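Local coordinates for protein endoglucanase (Cryptopygus antarcticus, PDB 5H4U) that hydrolyses internal beta-1,4-glucosidic linkages in carboxymethylcellulose, lichenan and barley beta-glucan, releasing mainly short cello-oligosaccharides from carboxymethylcellulose, at residues A41-P46 / T102-Y107; P79-N84 / C187-G192; Y87-A92 / T214-C219; M109-T114 / Q119-Q124; N135-M140 / P200-T205. One frame throughout, in Å; residues are numbered along the deposited sequence.

Contact 1. Residues A41-P46 / T102-Y107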
# COMPACT_ATOMS: atom_id res chain seq x y z
N ALA A 41 -10.80 -12.31 5.88
CA ALA A 41 -10.16 -12.70 7.12
C ALA A 41 -11.08 -12.34 8.26
O ALA A 41 -12.00 -11.53 8.10
CB ALA A 41 -8.79 -12.03 7.29
N SER A 42 -10.81 -12.92 9.41
CA SER A 42 -11.52 -12.55 10.62
C SER A 42 -11.10 -11.15 11.05
O SER A 42 -9.99 -10.96 11.58
CB SER A 42 -11.22 -13.56 11.71
OG SER A 42 -12.04 -13.31 12.84
N VAL A 43 -11.97 -10.16 10.83
CA VAL A 43 -11.65 -8.76 11.11
C VAL A 43 -12.87 -8.03 11.64
O VAL A 43 -14.01 -8.48 11.49
CB VAL A 43 -11.13 -8.00 9.87
CG1 VAL A 43 -9.76 -8.48 9.46
CG2 VAL A 43 -12.14 -8.13 8.74
N THR A 44 -12.61 -6.88 12.25
CA THR A 44 -13.69 -6.02 12.73
C THR A 44 -14.52 -5.50 11.57
O THR A 44 -15.76 -5.53 11.61
CB THR A 44 -13.12 -4.85 13.53
OG1 THR A 44 -12.02 -4.29 12.83
CG2 THR A 44 -12.68 -5.30 14.88
N LYS A 45 -13.85 -5.02 10.53
CA LYS A 45 -14.41 -4.48 9.30
C LYS A 45 -13.39 -4.73 8.20
O LYS A 45 -12.19 -4.78 8.49
CB LYS A 45 -14.65 -2.97 9.45
CG LYS A 45 -15.90 -2.62 10.17
CD LYS A 45 -15.85 -1.19 10.66
CE LYS A 45 -16.04 -0.20 9.54
NZ LYS A 45 -15.73 1.17 10.04
N PRO A 46 -13.81 -4.87 6.95
CA PRO A 46 -12.83 -4.95 5.86
C PRO A 46 -12.09 -3.63 5.77
O PRO A 46 -12.49 -2.63 6.38
CB PRO A 46 -13.68 -5.21 4.62
CG PRO A 46 -15.02 -5.67 5.13
CD PRO A 46 -15.19 -4.91 6.42
N THR A 102 -2.92 -12.98 6.19
CA THR A 102 -2.20 -11.76 5.88
C THR A 102 -3.08 -10.52 5.85
O THR A 102 -2.58 -9.43 6.13
CB THR A 102 -1.47 -11.88 4.53
OG1 THR A 102 -2.42 -12.14 3.49
CG2 THR A 102 -0.47 -13.00 4.57
N CYS A 103 -4.36 -10.65 5.53
CA CYS A 103 -5.21 -9.48 5.37
C CYS A 103 -5.33 -8.70 6.67
O CYS A 103 -5.75 -9.24 7.70
CB CYS A 103 -6.58 -9.88 4.83
SG CYS A 103 -6.66 -9.79 2.99
N CYS A 104 -4.92 -7.44 6.60
CA CYS A 104 -4.91 -6.49 7.71
C CYS A 104 -3.93 -6.87 8.81
O CYS A 104 -4.02 -6.35 9.92
CB CYS A 104 -6.32 -6.31 8.29
SG CYS A 104 -7.45 -5.89 6.96
N ALA A 105 -2.98 -7.75 8.52
CA ALA A 105 -1.89 -7.97 9.43
C ALA A 105 -0.86 -6.87 9.25
O ALA A 105 -0.69 -6.31 8.16
CB ALA A 105 -1.25 -9.33 9.20
N CYS A 106 -0.18 -6.53 10.33
CA CYS A 106 0.87 -5.53 10.29
C CYS A 106 2.24 -6.16 10.45
O CYS A 106 2.44 -7.11 11.22
CB CYS A 106 0.70 -4.46 11.36
SG CYS A 106 -0.67 -3.41 10.96
N TYR A 107 3.19 -5.58 9.75
CA TYR A 107 4.56 -6.03 9.81
C TYR A 107 5.41 -4.79 10.01
O TYR A 107 5.12 -3.74 9.43
CB TYR A 107 4.92 -6.82 8.54
CG TYR A 107 3.97 -7.99 8.30
CD1 TYR A 107 2.72 -7.78 7.75
CD2 TYR A 107 4.32 -9.29 8.64
CE1 TYR A 107 1.86 -8.82 7.55
CE2 TYR A 107 3.46 -10.34 8.44
CZ TYR A 107 2.23 -10.10 7.89
OH TYR A 107 1.35 -11.13 7.65

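Contact 2. Residues P79-N84 / C187-G192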
# COMPACT_ATOMS: atom_id res chain seq x y z
N PRO A 79 1.52 6.59 2.44
CA PRO A 79 2.59 6.43 3.42
C PRO A 79 2.86 7.73 4.14
O PRO A 79 2.68 8.82 3.60
CB PRO A 79 3.80 6.02 2.57
CG PRO A 79 3.52 6.56 1.21
CD PRO A 79 2.01 6.55 1.05
N PHE A 80 3.31 7.59 5.38
CA PHE A 80 3.60 8.74 6.21
C PHE A 80 4.67 8.37 7.23
O PHE A 80 5.28 7.30 7.15
CB PHE A 80 2.32 9.25 6.88
CG PHE A 80 1.64 8.24 7.75
CD1 PHE A 80 0.78 7.30 7.21
CD2 PHE A 80 1.79 8.29 9.12
CE1 PHE A 80 0.13 6.38 8.01
CE2 PHE A 80 1.13 7.38 9.94
CZ PHE A 80 0.30 6.43 9.38
N THR A 81 4.88 9.26 8.17
CA THR A 81 5.84 9.09 9.25
C THR A 81 5.21 9.46 10.58
O THR A 81 4.34 10.33 10.65
CB THR A 81 7.03 10.00 9.08
OG1 THR A 81 6.55 11.35 9.12
CG2 THR A 81 7.72 9.75 7.77
N GLN A 82 5.71 8.82 11.63
CA GLN A 82 5.49 9.26 13.00
C GLN A 82 6.85 9.24 13.68
O GLN A 82 7.48 8.18 13.80
CB GLN A 82 4.47 8.37 13.71
CG GLN A 82 4.23 8.76 15.14
CD GLN A 82 2.80 8.56 15.58
OE1 GLN A 82 1.98 9.48 15.47
NE2 GLN A 82 2.49 7.37 16.13
N GLY A 83 7.31 10.41 14.14
CA GLY A 83 8.71 10.51 14.52
C GLY A 83 9.59 10.11 13.35
O GLY A 83 9.36 10.53 12.21
N ASN A 84 10.57 9.26 13.59
CA ASN A 84 11.42 8.80 12.50
C ASN A 84 10.94 7.50 11.88
O ASN A 84 11.61 6.96 11.01
CB ASN A 84 12.85 8.56 12.99
CG ASN A 84 13.36 9.65 13.83
OD1 ASN A 84 13.62 9.47 15.03
ND2 ASN A 84 13.54 10.81 13.23
N CYS A 187 3.46 10.86 -2.45
CA CYS A 187 4.47 11.02 -3.49
C CYS A 187 5.75 11.58 -2.89
O CYS A 187 6.81 10.95 -2.99
CB CYS A 187 3.92 11.94 -4.58
SG CYS A 187 4.88 12.03 -6.03
N ASN A 188 5.64 12.70 -2.17
CA ASN A 188 6.83 13.35 -1.64
C ASN A 188 7.55 12.48 -0.62
O ASN A 188 8.79 12.46 -0.57
CB ASN A 188 6.46 14.72 -1.06
CG ASN A 188 6.37 15.79 -2.15
OD1 ASN A 188 7.26 15.91 -3.00
ND2 ASN A 188 5.25 16.49 -2.19
N TRP A 189 6.80 11.74 0.19
CA TRP A 189 7.39 10.81 1.15
C TRP A 189 8.39 9.88 0.47
O TRP A 189 9.43 9.55 1.05
CB TRP A 189 6.26 10.04 1.80
CG TRP A 189 6.61 9.05 2.84
CD1 TRP A 189 6.60 9.23 4.19
CD2 TRP A 189 6.93 7.67 2.62
NE1 TRP A 189 6.93 8.06 4.81
CE2 TRP A 189 7.13 7.08 3.87
CE3 TRP A 189 7.09 6.88 1.47
CZ2 TRP A 189 7.48 5.75 4.02
CZ3 TRP A 189 7.43 5.57 1.62
CH2 TRP A 189 7.63 5.01 2.88
N ARG A 190 8.13 9.50 -0.77
CA ARG A 190 9.02 8.58 -1.46
C ARG A 190 10.41 9.18 -1.68
O ARG A 190 11.42 8.45 -1.70
CB ARG A 190 8.39 8.16 -2.78
CG ARG A 190 9.27 7.32 -3.66
CD ARG A 190 8.78 7.37 -5.07
NE ARG A 190 9.80 6.89 -5.99
CZ ARG A 190 9.67 6.89 -7.31
NH1 ARG A 190 8.56 7.31 -7.88
NH2 ARG A 190 10.67 6.46 -8.04
N PHE A 191 10.50 10.51 -1.85
CA PHE A 191 11.77 11.16 -2.09
C PHE A 191 12.38 11.78 -0.85
O PHE A 191 13.55 12.17 -0.90
CB PHE A 191 11.61 12.24 -3.16
CG PHE A 191 11.20 11.70 -4.47
CD1 PHE A 191 12.14 11.08 -5.28
CD2 PHE A 191 9.89 11.78 -4.90
CE1 PHE A 191 11.79 10.56 -6.49
CE2 PHE A 191 9.54 11.26 -6.13
CZ PHE A 191 10.50 10.65 -6.92
N GLY A 192 11.64 11.85 0.26
CA GLY A 192 12.22 12.42 1.46
C GLY A 192 12.65 11.36 2.46
O GLY A 192 13.82 10.98 2.49

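Contact 3. Residues Y87-A92 / T214-C219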
# COMPACT_ATOMS: atom_id res chain seq x y z
N TYR A 87 5.36 4.63 8.14
CA TYR A 87 4.07 3.96 8.28
C TYR A 87 3.40 3.91 6.92
O TYR A 87 3.56 4.82 6.11
CB TYR A 87 3.17 4.66 9.30
CG TYR A 87 3.61 4.39 10.70
CD1 TYR A 87 3.17 3.28 11.38
CD2 TYR A 87 4.52 5.24 11.34
CE1 TYR A 87 3.59 3.02 12.66
CE2 TYR A 87 4.96 4.98 12.63
CZ TYR A 87 4.49 3.87 13.28
OH TYR A 87 4.92 3.60 14.56
N GLY A 88 2.69 2.84 6.65
CA GLY A 88 1.99 2.78 5.39
C GLY A 88 1.19 1.51 5.23
O GLY A 88 0.96 0.77 6.18
N PHE A 89 0.77 1.30 4.00
CA PHE A 89 -0.00 0.14 3.63
C PHE A 89 0.71 -0.57 2.48
O PHE A 89 1.52 0.03 1.76
CB PHE A 89 -1.44 0.58 3.30
CG PHE A 89 -2.08 1.33 4.44
CD1 PHE A 89 -2.84 0.67 5.39
CD2 PHE A 89 -1.87 2.70 4.60
CE1 PHE A 89 -3.40 1.35 6.45
CE2 PHE A 89 -2.42 3.39 5.67
CZ PHE A 89 -3.20 2.72 6.60
N ALA A 90 0.46 -1.86 2.35
CA ALA A 90 1.22 -2.63 1.39
C ALA A 90 0.41 -3.83 0.90
O ALA A 90 -0.53 -4.30 1.55
CB ALA A 90 2.55 -3.10 1.97
N ALA A 91 0.79 -4.29 -0.28
CA ALA A 91 0.45 -5.62 -0.74
C ALA A 91 1.53 -6.58 -0.27
O ALA A 91 2.69 -6.20 -0.09
CB ALA A 91 0.34 -5.66 -2.26
N ALA A 92 1.15 -7.81 0.00
CA ALA A 92 2.15 -8.76 0.43
C ALA A 92 1.86 -10.12 -0.17
O ALA A 92 0.72 -10.46 -0.51
CB ALA A 92 2.25 -8.87 1.95
N THR A 214 -4.57 1.38 11.95
CA THR A 214 -5.92 0.81 11.96
C THR A 214 -7.00 1.86 12.12
O THR A 214 -8.15 1.61 11.76
CB THR A 214 -6.09 -0.23 13.07
OG1 THR A 214 -6.19 0.43 14.34
CG2 THR A 214 -4.92 -1.17 13.09
N GLN A 215 -6.69 3.03 12.66
CA GLN A 215 -7.70 4.08 12.67
C GLN A 215 -7.91 4.65 11.27
O GLN A 215 -8.97 5.23 11.00
CB GLN A 215 -7.31 5.15 13.70
CG GLN A 215 -7.77 6.56 13.43
CD GLN A 215 -6.58 7.49 13.17
OE1 GLN A 215 -5.67 7.60 14.01
NE2 GLN A 215 -6.58 8.16 12.00
N LYS A 216 -6.95 4.46 10.37
CA LYS A 216 -7.12 4.84 8.97
C LYS A 216 -7.82 3.74 8.18
O LYS A 216 -8.81 4.01 7.49
CB LYS A 216 -5.75 5.13 8.36
CG LYS A 216 -5.23 6.51 8.67
CD LYS A 216 -3.72 6.55 8.58
CE LYS A 216 -3.23 7.86 9.11
NZ LYS A 216 -3.32 7.84 10.59
N SER A 217 -7.35 2.49 8.30
CA SER A 217 -7.87 1.43 7.44
C SER A 217 -9.20 0.89 7.93
O SER A 217 -10.02 0.43 7.12
CB SER A 217 -6.88 0.28 7.37
OG SER A 217 -6.81 -0.39 8.61
N GLN A 218 -9.43 0.93 9.24
CA GLN A 218 -10.61 0.45 9.95
C GLN A 218 -10.69 -1.07 9.99
O GLN A 218 -11.72 -1.63 10.39
CB GLN A 218 -11.91 1.02 9.36
N CYS A 219 -9.60 -1.76 9.64
CA CYS A 219 -9.55 -3.22 9.54
C CYS A 219 -8.62 -3.77 10.62
O CYS A 219 -7.40 -3.62 10.53
CB CYS A 219 -9.08 -3.65 8.16
SG CYS A 219 -9.18 -5.42 7.92

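Contact 4. Residues M109-T114 / Q119-Q124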
# COMPACT_ATOMS: atom_id res chain seq x y z
N MET A 109 9.30 -3.65 9.50
CA MET A 109 10.46 -4.08 8.74
C MET A 109 11.61 -3.11 8.94
O MET A 109 11.40 -1.89 9.07
CB MET A 109 10.10 -4.24 7.22
CG MET A 109 9.24 -3.12 6.53
SD MET A 109 8.53 -3.63 4.89
CE MET A 109 8.76 -2.22 3.87
N THR A 110 12.81 -3.67 9.02
CA THR A 110 14.04 -2.91 9.02
C THR A 110 14.64 -3.06 7.63
O THR A 110 14.91 -4.17 7.17
CB THR A 110 15.04 -3.40 10.07
OG1 THR A 110 14.41 -3.38 11.35
CG2 THR A 110 16.25 -2.48 10.10
N PHE A 111 14.81 -1.93 6.95
CA PHE A 111 15.41 -1.98 5.63
C PHE A 111 16.86 -2.39 5.73
O PHE A 111 17.57 -2.00 6.67
CB PHE A 111 15.22 -0.65 4.92
CG PHE A 111 13.80 -0.39 4.61
CD1 PHE A 111 13.16 -1.14 3.66
CD2 PHE A 111 13.09 0.56 5.32
CE1 PHE A 111 11.86 -0.94 3.38
CE2 PHE A 111 11.80 0.77 5.05
CZ PHE A 111 11.17 0.03 4.07
N THR A 112 17.29 -3.19 4.77
CA THR A 112 18.56 -3.89 4.85
C THR A 112 19.59 -3.43 3.82
O THR A 112 20.77 -3.73 3.99
CB THR A 112 18.27 -5.40 4.74
OG1 THR A 112 17.87 -5.90 6.00
CG2 THR A 112 19.42 -6.21 4.26
N ASN A 113 19.23 -2.64 2.81
CA ASN A 113 20.24 -2.43 1.79
C ASN A 113 20.20 -1.14 0.97
O ASN A 113 20.97 -1.06 0.00
CB ASN A 113 20.26 -3.57 0.77
CG ASN A 113 19.12 -3.50 -0.20
OD1 ASN A 113 18.03 -3.06 0.12
ND2 ASN A 113 19.39 -3.86 -1.43
N THR A 114 19.37 -0.15 1.22
CA THR A 114 19.64 0.99 0.33
C THR A 114 20.17 2.19 1.10
O THR A 114 20.79 2.05 2.15
CB THR A 114 18.42 1.44 -0.45
OG1 THR A 114 17.42 1.93 0.46
CG2 THR A 114 17.87 0.30 -1.34
N GLN A 119 16.58 1.92 8.52
CA GLN A 119 15.33 2.59 8.82
C GLN A 119 14.20 1.57 8.97
O GLN A 119 14.26 0.44 8.48
CB GLN A 119 14.97 3.62 7.73
CG GLN A 119 16.01 4.70 7.52
CD GLN A 119 15.59 5.74 6.47
OE1 GLN A 119 14.40 5.99 6.28
NE2 GLN A 119 16.57 6.34 5.79
N LYS A 120 13.18 1.99 9.70
CA LYS A 120 12.11 1.13 10.15
C LYS A 120 10.80 1.62 9.56
O LYS A 120 10.44 2.79 9.73
CB LYS A 120 12.00 1.13 11.67
CG LYS A 120 13.03 0.37 12.44
CD LYS A 120 12.29 -0.29 13.61
CE LYS A 120 13.06 -0.31 14.92
NZ LYS A 120 12.20 0.20 16.05
N MET A 121 10.08 0.73 8.90
CA MET A 121 8.75 1.09 8.42
C MET A 121 7.75 0.04 8.87
O MET A 121 8.02 -1.16 8.80
CB MET A 121 8.72 1.21 6.91
CG MET A 121 7.38 1.68 6.41
SD MET A 121 7.29 1.67 4.62
CE MET A 121 5.73 2.54 4.39
N ILE A 122 6.58 0.50 9.28
CA ILE A 122 5.51 -0.38 9.74
C ILE A 122 4.37 -0.24 8.74
O ILE A 122 3.89 0.87 8.47
CB ILE A 122 5.07 -0.03 11.16
CG1 ILE A 122 6.30 -0.01 12.07
CG2 ILE A 122 4.08 -1.04 11.68
CD1 ILE A 122 6.00 0.36 13.49
N VAL A 123 3.98 -1.37 8.15
CA VAL A 123 2.92 -1.36 7.15
C VAL A 123 1.79 -2.26 7.62
O VAL A 123 2.00 -3.24 8.35
CB VAL A 123 3.42 -1.79 5.74
CG1 VAL A 123 4.49 -0.84 5.26
CG2 VAL A 123 3.96 -3.20 5.76
N GLN A 124 0.58 -1.90 7.22
CA GLN A 124 -0.55 -2.80 7.27
C GLN A 124 -0.82 -3.34 5.87
O GLN A 124 -0.86 -2.58 4.89
CB GLN A 124 -1.80 -2.12 7.81
CG GLN A 124 -2.92 -3.13 8.01
CD GLN A 124 -4.21 -2.50 8.47
OE1 GLN A 124 -4.43 -1.31 8.28
NE2 GLN A 124 -5.08 -3.31 9.06

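Contact 5. Residues N135-M140 / P200-T205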
# COMPACT_ATOMS: atom_id res chain seq x y z
N ASN A 135 9.08 -13.86 0.18
CA ASN A 135 8.39 -12.77 0.87
C ASN A 135 8.53 -11.46 0.12
O ASN A 135 9.62 -10.90 0.01
CB ASN A 135 8.89 -12.63 2.30
CG ASN A 135 8.76 -13.89 3.07
OD1 ASN A 135 7.72 -14.55 2.99
ND2 ASN A 135 9.78 -14.22 3.86
N HIS A 136 7.40 -10.94 -0.35
CA HIS A 136 7.38 -9.79 -1.24
C HIS A 136 6.38 -8.80 -0.68
O HIS A 136 5.22 -9.15 -0.48
CB HIS A 136 6.97 -10.23 -2.64
CG HIS A 136 7.91 -11.20 -3.28
ND1 HIS A 136 8.68 -10.89 -4.38
CD2 HIS A 136 8.21 -12.48 -2.97
CE1 HIS A 136 9.41 -11.94 -4.72
NE2 HIS A 136 9.14 -12.92 -3.88
N PHE A 137 6.82 -7.56 -0.47
CA PHE A 137 5.94 -6.49 0.00
C PHE A 137 5.97 -5.38 -1.03
O PHE A 137 7.04 -4.86 -1.36
CB PHE A 137 6.38 -5.95 1.37
CG PHE A 137 5.89 -6.76 2.54
CD1 PHE A 137 6.49 -7.97 2.85
CD2 PHE A 137 4.89 -6.28 3.37
CE1 PHE A 137 6.06 -8.71 3.94
CE2 PHE A 137 4.45 -7.02 4.45
CZ PHE A 137 5.03 -8.23 4.74
N ASP A 138 4.80 -5.01 -1.54
CA ASP A 138 4.67 -3.94 -2.53
C ASP A 138 4.14 -2.75 -1.77
O ASP A 138 2.96 -2.71 -1.42
CB ASP A 138 3.75 -4.34 -3.69
CG ASP A 138 3.99 -5.77 -4.18
OD1 ASP A 138 5.18 -6.19 -4.30
OD2 ASP A 138 3.00 -6.49 -4.48
N LEU A 139 5.02 -1.81 -1.45
CA LEU A 139 4.62 -0.63 -0.69
C LEU A 139 3.72 0.27 -1.53
O LEU A 139 4.02 0.58 -2.68
CB LEU A 139 5.85 0.14 -0.19
CG LEU A 139 6.79 -0.45 0.87
CD1 LEU A 139 7.19 -1.87 0.59
CD2 LEU A 139 8.03 0.39 1.04
N MET A 140 2.65 0.75 -0.91
CA MET A 140 1.70 1.60 -1.61
C MET A 140 2.19 3.04 -1.55
O MET A 140 2.09 3.71 -0.53
CB MET A 140 0.31 1.43 -1.01
CG MET A 140 -0.41 0.23 -1.58
SD MET A 140 -1.97 -0.25 -0.79
CE MET A 140 -3.11 0.81 -1.67
N PRO A 200 14.20 -1.59 -1.82
CA PRO A 200 15.03 -1.91 -0.65
C PRO A 200 14.61 -3.26 -0.14
O PRO A 200 13.43 -3.60 -0.10
CB PRO A 200 14.72 -0.78 0.33
CG PRO A 200 13.35 -0.33 -0.06
CD PRO A 200 13.32 -0.45 -1.55
N SER A 201 15.61 -4.08 0.19
CA SER A 201 15.40 -5.32 0.89
C SER A 201 15.24 -5.07 2.39
O SER A 201 15.62 -4.01 2.91
CB SER A 201 16.57 -6.24 0.63
OG SER A 201 16.68 -6.45 -0.75
N MET A 202 14.70 -6.06 3.11
CA MET A 202 14.49 -5.81 4.52
C MET A 202 14.43 -7.14 5.26
O MET A 202 14.37 -8.21 4.64
CB MET A 202 13.22 -4.97 4.75
CG MET A 202 11.91 -5.49 4.15
SD MET A 202 11.43 -7.02 4.93
CE MET A 202 10.00 -7.45 4.07
N LYS A 203 14.44 -7.05 6.58
CA LYS A 203 13.96 -8.10 7.46
C LYS A 203 12.70 -7.58 8.15
O LYS A 203 12.55 -6.38 8.33
CB LYS A 203 15.04 -8.51 8.48
CG LYS A 203 15.70 -7.33 9.15
CD LYS A 203 16.75 -7.69 10.21
CE LYS A 203 17.61 -6.46 10.58
NZ LYS A 203 17.36 -5.90 11.97
N PHE A 204 11.77 -8.47 8.49
CA PHE A 204 10.47 -8.04 8.99
C PHE A 204 9.99 -8.97 10.08
O PHE A 204 10.32 -10.15 10.12
CB PHE A 204 9.40 -8.01 7.87
CG PHE A 204 8.99 -9.36 7.35
CD1 PHE A 204 9.76 -10.03 6.42
CD2 PHE A 204 7.79 -9.94 7.75
CE1 PHE A 204 9.38 -11.28 5.92
CE2 PHE A 204 7.38 -11.19 7.24
CZ PHE A 204 8.18 -11.86 6.33
N THR A 205 9.11 -8.44 10.90
CA THR A 205 8.46 -9.21 11.94
C THR A 205 7.02 -8.75 12.07
O THR A 205 6.73 -7.55 11.98
CB THR A 205 9.19 -9.05 13.27
OG1 THR A 205 10.59 -9.27 13.05
CG2 THR A 205 8.65 -10.05 14.33

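Contact 1. Residues A41-P46 / T102-Y107
A41 and C103 meet methyl to methylene. Their CB atoms lie 3.9 Å apart, and both residues direct CB into the contact. The second apolar touch is made by one branch of V43. Its chi1 of -69° sets CG1 beside the backbone N, and from there CG1 reaches to 4.2 Å from C104 CB. The same methyl lies near the carbonyl of C103. These few carbon contacts join a long irregular loop to the turn that precedes a sheet strand. T102 to A105 form a type II beta turn, closed by a bond of 2.9 Å from A105 N to T102 O. C104 takes the third position with positive phi. The turn leads from helix 99-102 into strand 106-111, part of the double-psi beta-barrel of glycoside hydrolase family 45. No hydrogen bond crosses between the segments. Several polar links run to the C-terminal tail instead: C103 O to R221 NH1, and the backbones of S42 and T44 to T222 and V220. Covalent links add to this. C103 is in a disulfide with C35, C104 with C219 and C106 with C209.

Contact 2. Residues P79-N84 / C187-G192
The short hairpin of strands 80-82 and 85-94 rests here on helix 184-191, by way of one indole. W189 has CG anti to its own N, with chi1 -178°, and this carries the ring out from the helix to the strand. P79 stands with its CB-CG edge over one face of the indole. Its CB is 3.5 Å from the centroid of the six-membered ring and 11° off the ring normal, a CH-pi contact. P79 CG comes down on the same ring, 3.6 Å from W189 CE3. F80 N sits over this face too, nearer the rim. At the edge, T81 CG2 is 3.5 Å from W189 NE1, close to the ring plane. NE1 also donates to F80 O at 3.0 Å, but the bond is bent to 124° and weak. With an alanine in place of W189, P79 CB and CG would probably lose the ring face they press on and F80 O its indole donor. The rings of W193 and F194 also meet the indole. M121 of strand 120-128 touches it at CH2. F80 turns away from W189 and packs on helix 211-217, and C187 ties its own helix to C176 by a disulfide.

Contact 3. Residues Y87-A92 / T214-C219
F89 pushes the outer end of its ring against helix 211-217, which packs here on strand 85-94 of the double-psi beta-barrel. The tight part is small and buried. F89 CE1 lies 3.8 Å from S217 CB, and F89 CZ lies 3.9 Å from K216 CB. Both carbons approach the ring obliquely. F89 and K216 cross at about a right angle, and the lysine meets the ring through CB. The first torsion of F89, -56°, holds CG beside the backbone N and brings the ring to the helix. L213 and Q124 also pack on the ring. The looser side lies toward the surface. Past CB the K216 chain leads away from F89. It bends at chi4, and NZ bonds to I212 O one turn back in the same helix; its CE packs on the F80 ring. No hydrogen bond joins strand to helix directly, but Q124 OE1 of the adjoining strand bonds S217 OG. Q218 is the first residue past the helix; its phi is positive, and its N still bonds to T214 O. S217 OG closes an ST turn over this end, accepting from C219 N at 3.3 Å and 168°.

Contact 4. Residues M109-T114 / Q119-Q124
The first torsion of F111, -67°, lays CG beside its backbone N and swings the ring across to M121 CB. There F111 CE2 is 3.6 Å from M121 CB, and the two side chains cross obliquely. M121, with CG anti to N (chi1 -176°) and extended beyond, carries SD to 4.2 Å from M109 CE. The backbones hold these groups in register. M109 and M121 are an antiparallel hydrogen-bonded pair: M109 N to M121 O and M121 N to M109 O are both 2.9 Å. F111 N adds a third bond, to Q119 O, also 2.9 Å and nearly along the C=O axis. Between them T110 and K120 form a non-hydrogen-bonded pair, where K120 CA makes a CA-H...O contact with M109 O at 3.3 Å. T110 and K120 share the outer face, with T110 OG1 about 4.1 Å from K120 CG. M109 and M121 face inward, where both pack on L139, and M109 also touches M202 and F204. This is the beta hairpin of strands 106-111 and 120-128 in the double-psi beta-barrel.

Contact 5. Residues N135-M140 / P200-T205
F137 turns the edge of its ring toward the face of F204. The centroids are 5.4 Å apart and the planes stand at 57°, an edge-to-face pair. F137 CE1 lies over the centre of the F204 ring, 4.3 Å from F204 CE2. The ring of F204 gets there because CG sits between its backbone N and carbonyl carbon, chi1 70°. M202 comes from the same strand two residues earlier. Its chain bends at chi2 and brings the terminal methyl CE to 3.8 Å from F137 CD1, approaching that ring obliquely. N135 meets F204 from another direction. Its ND2 lies at the ring edge, in plane, 3.6 Å from F204 CE1, and the amide stands 82° to the ring. ND2 has its polar partner elsewhere, in S21 O of strand 19-27. Shortening N135 to a glycine would probably leave S21 O without this amide donor and strip the F204 edge of a neighbour. The strand axes come no closer than 9.2 Å, so side chains alone bridge strands 135-140 and 201-207 across the interior of the barrel. Y107 adds a further edge-to-face partner to F137. D138, the inferred proton donor, follows F137 in the same strand. No hydrogen bond or ion pair crosses the contact. It is held by two aromatic rings and the methionine methyl in a buried setting, with the amide nitrogen of N135 bonded to a third strand.

All five contacts reach one mixed, curled sheet, the double-psi barrel. Contacts 4 and 5 are closest, with centres about 7 Å apart; they adjoin where strands 106-111 and 201-207 pair. Contacts 1 and 2 lie farthest apart, about 23 Å between centres. Contact 3 sits nearest the centre of the chain and is tied to contact 1 by the C104-C219 disulfide and to contact 4 through Q124. Along the chain, contacts 1, 2 and 3 cross one another, while contacts 4 and 5 follow in series inside the loop closed by contact 3. Distant parts of the chain are thus interlocked around the barrel that carries strand 135-140 and the inferred proton donor D138.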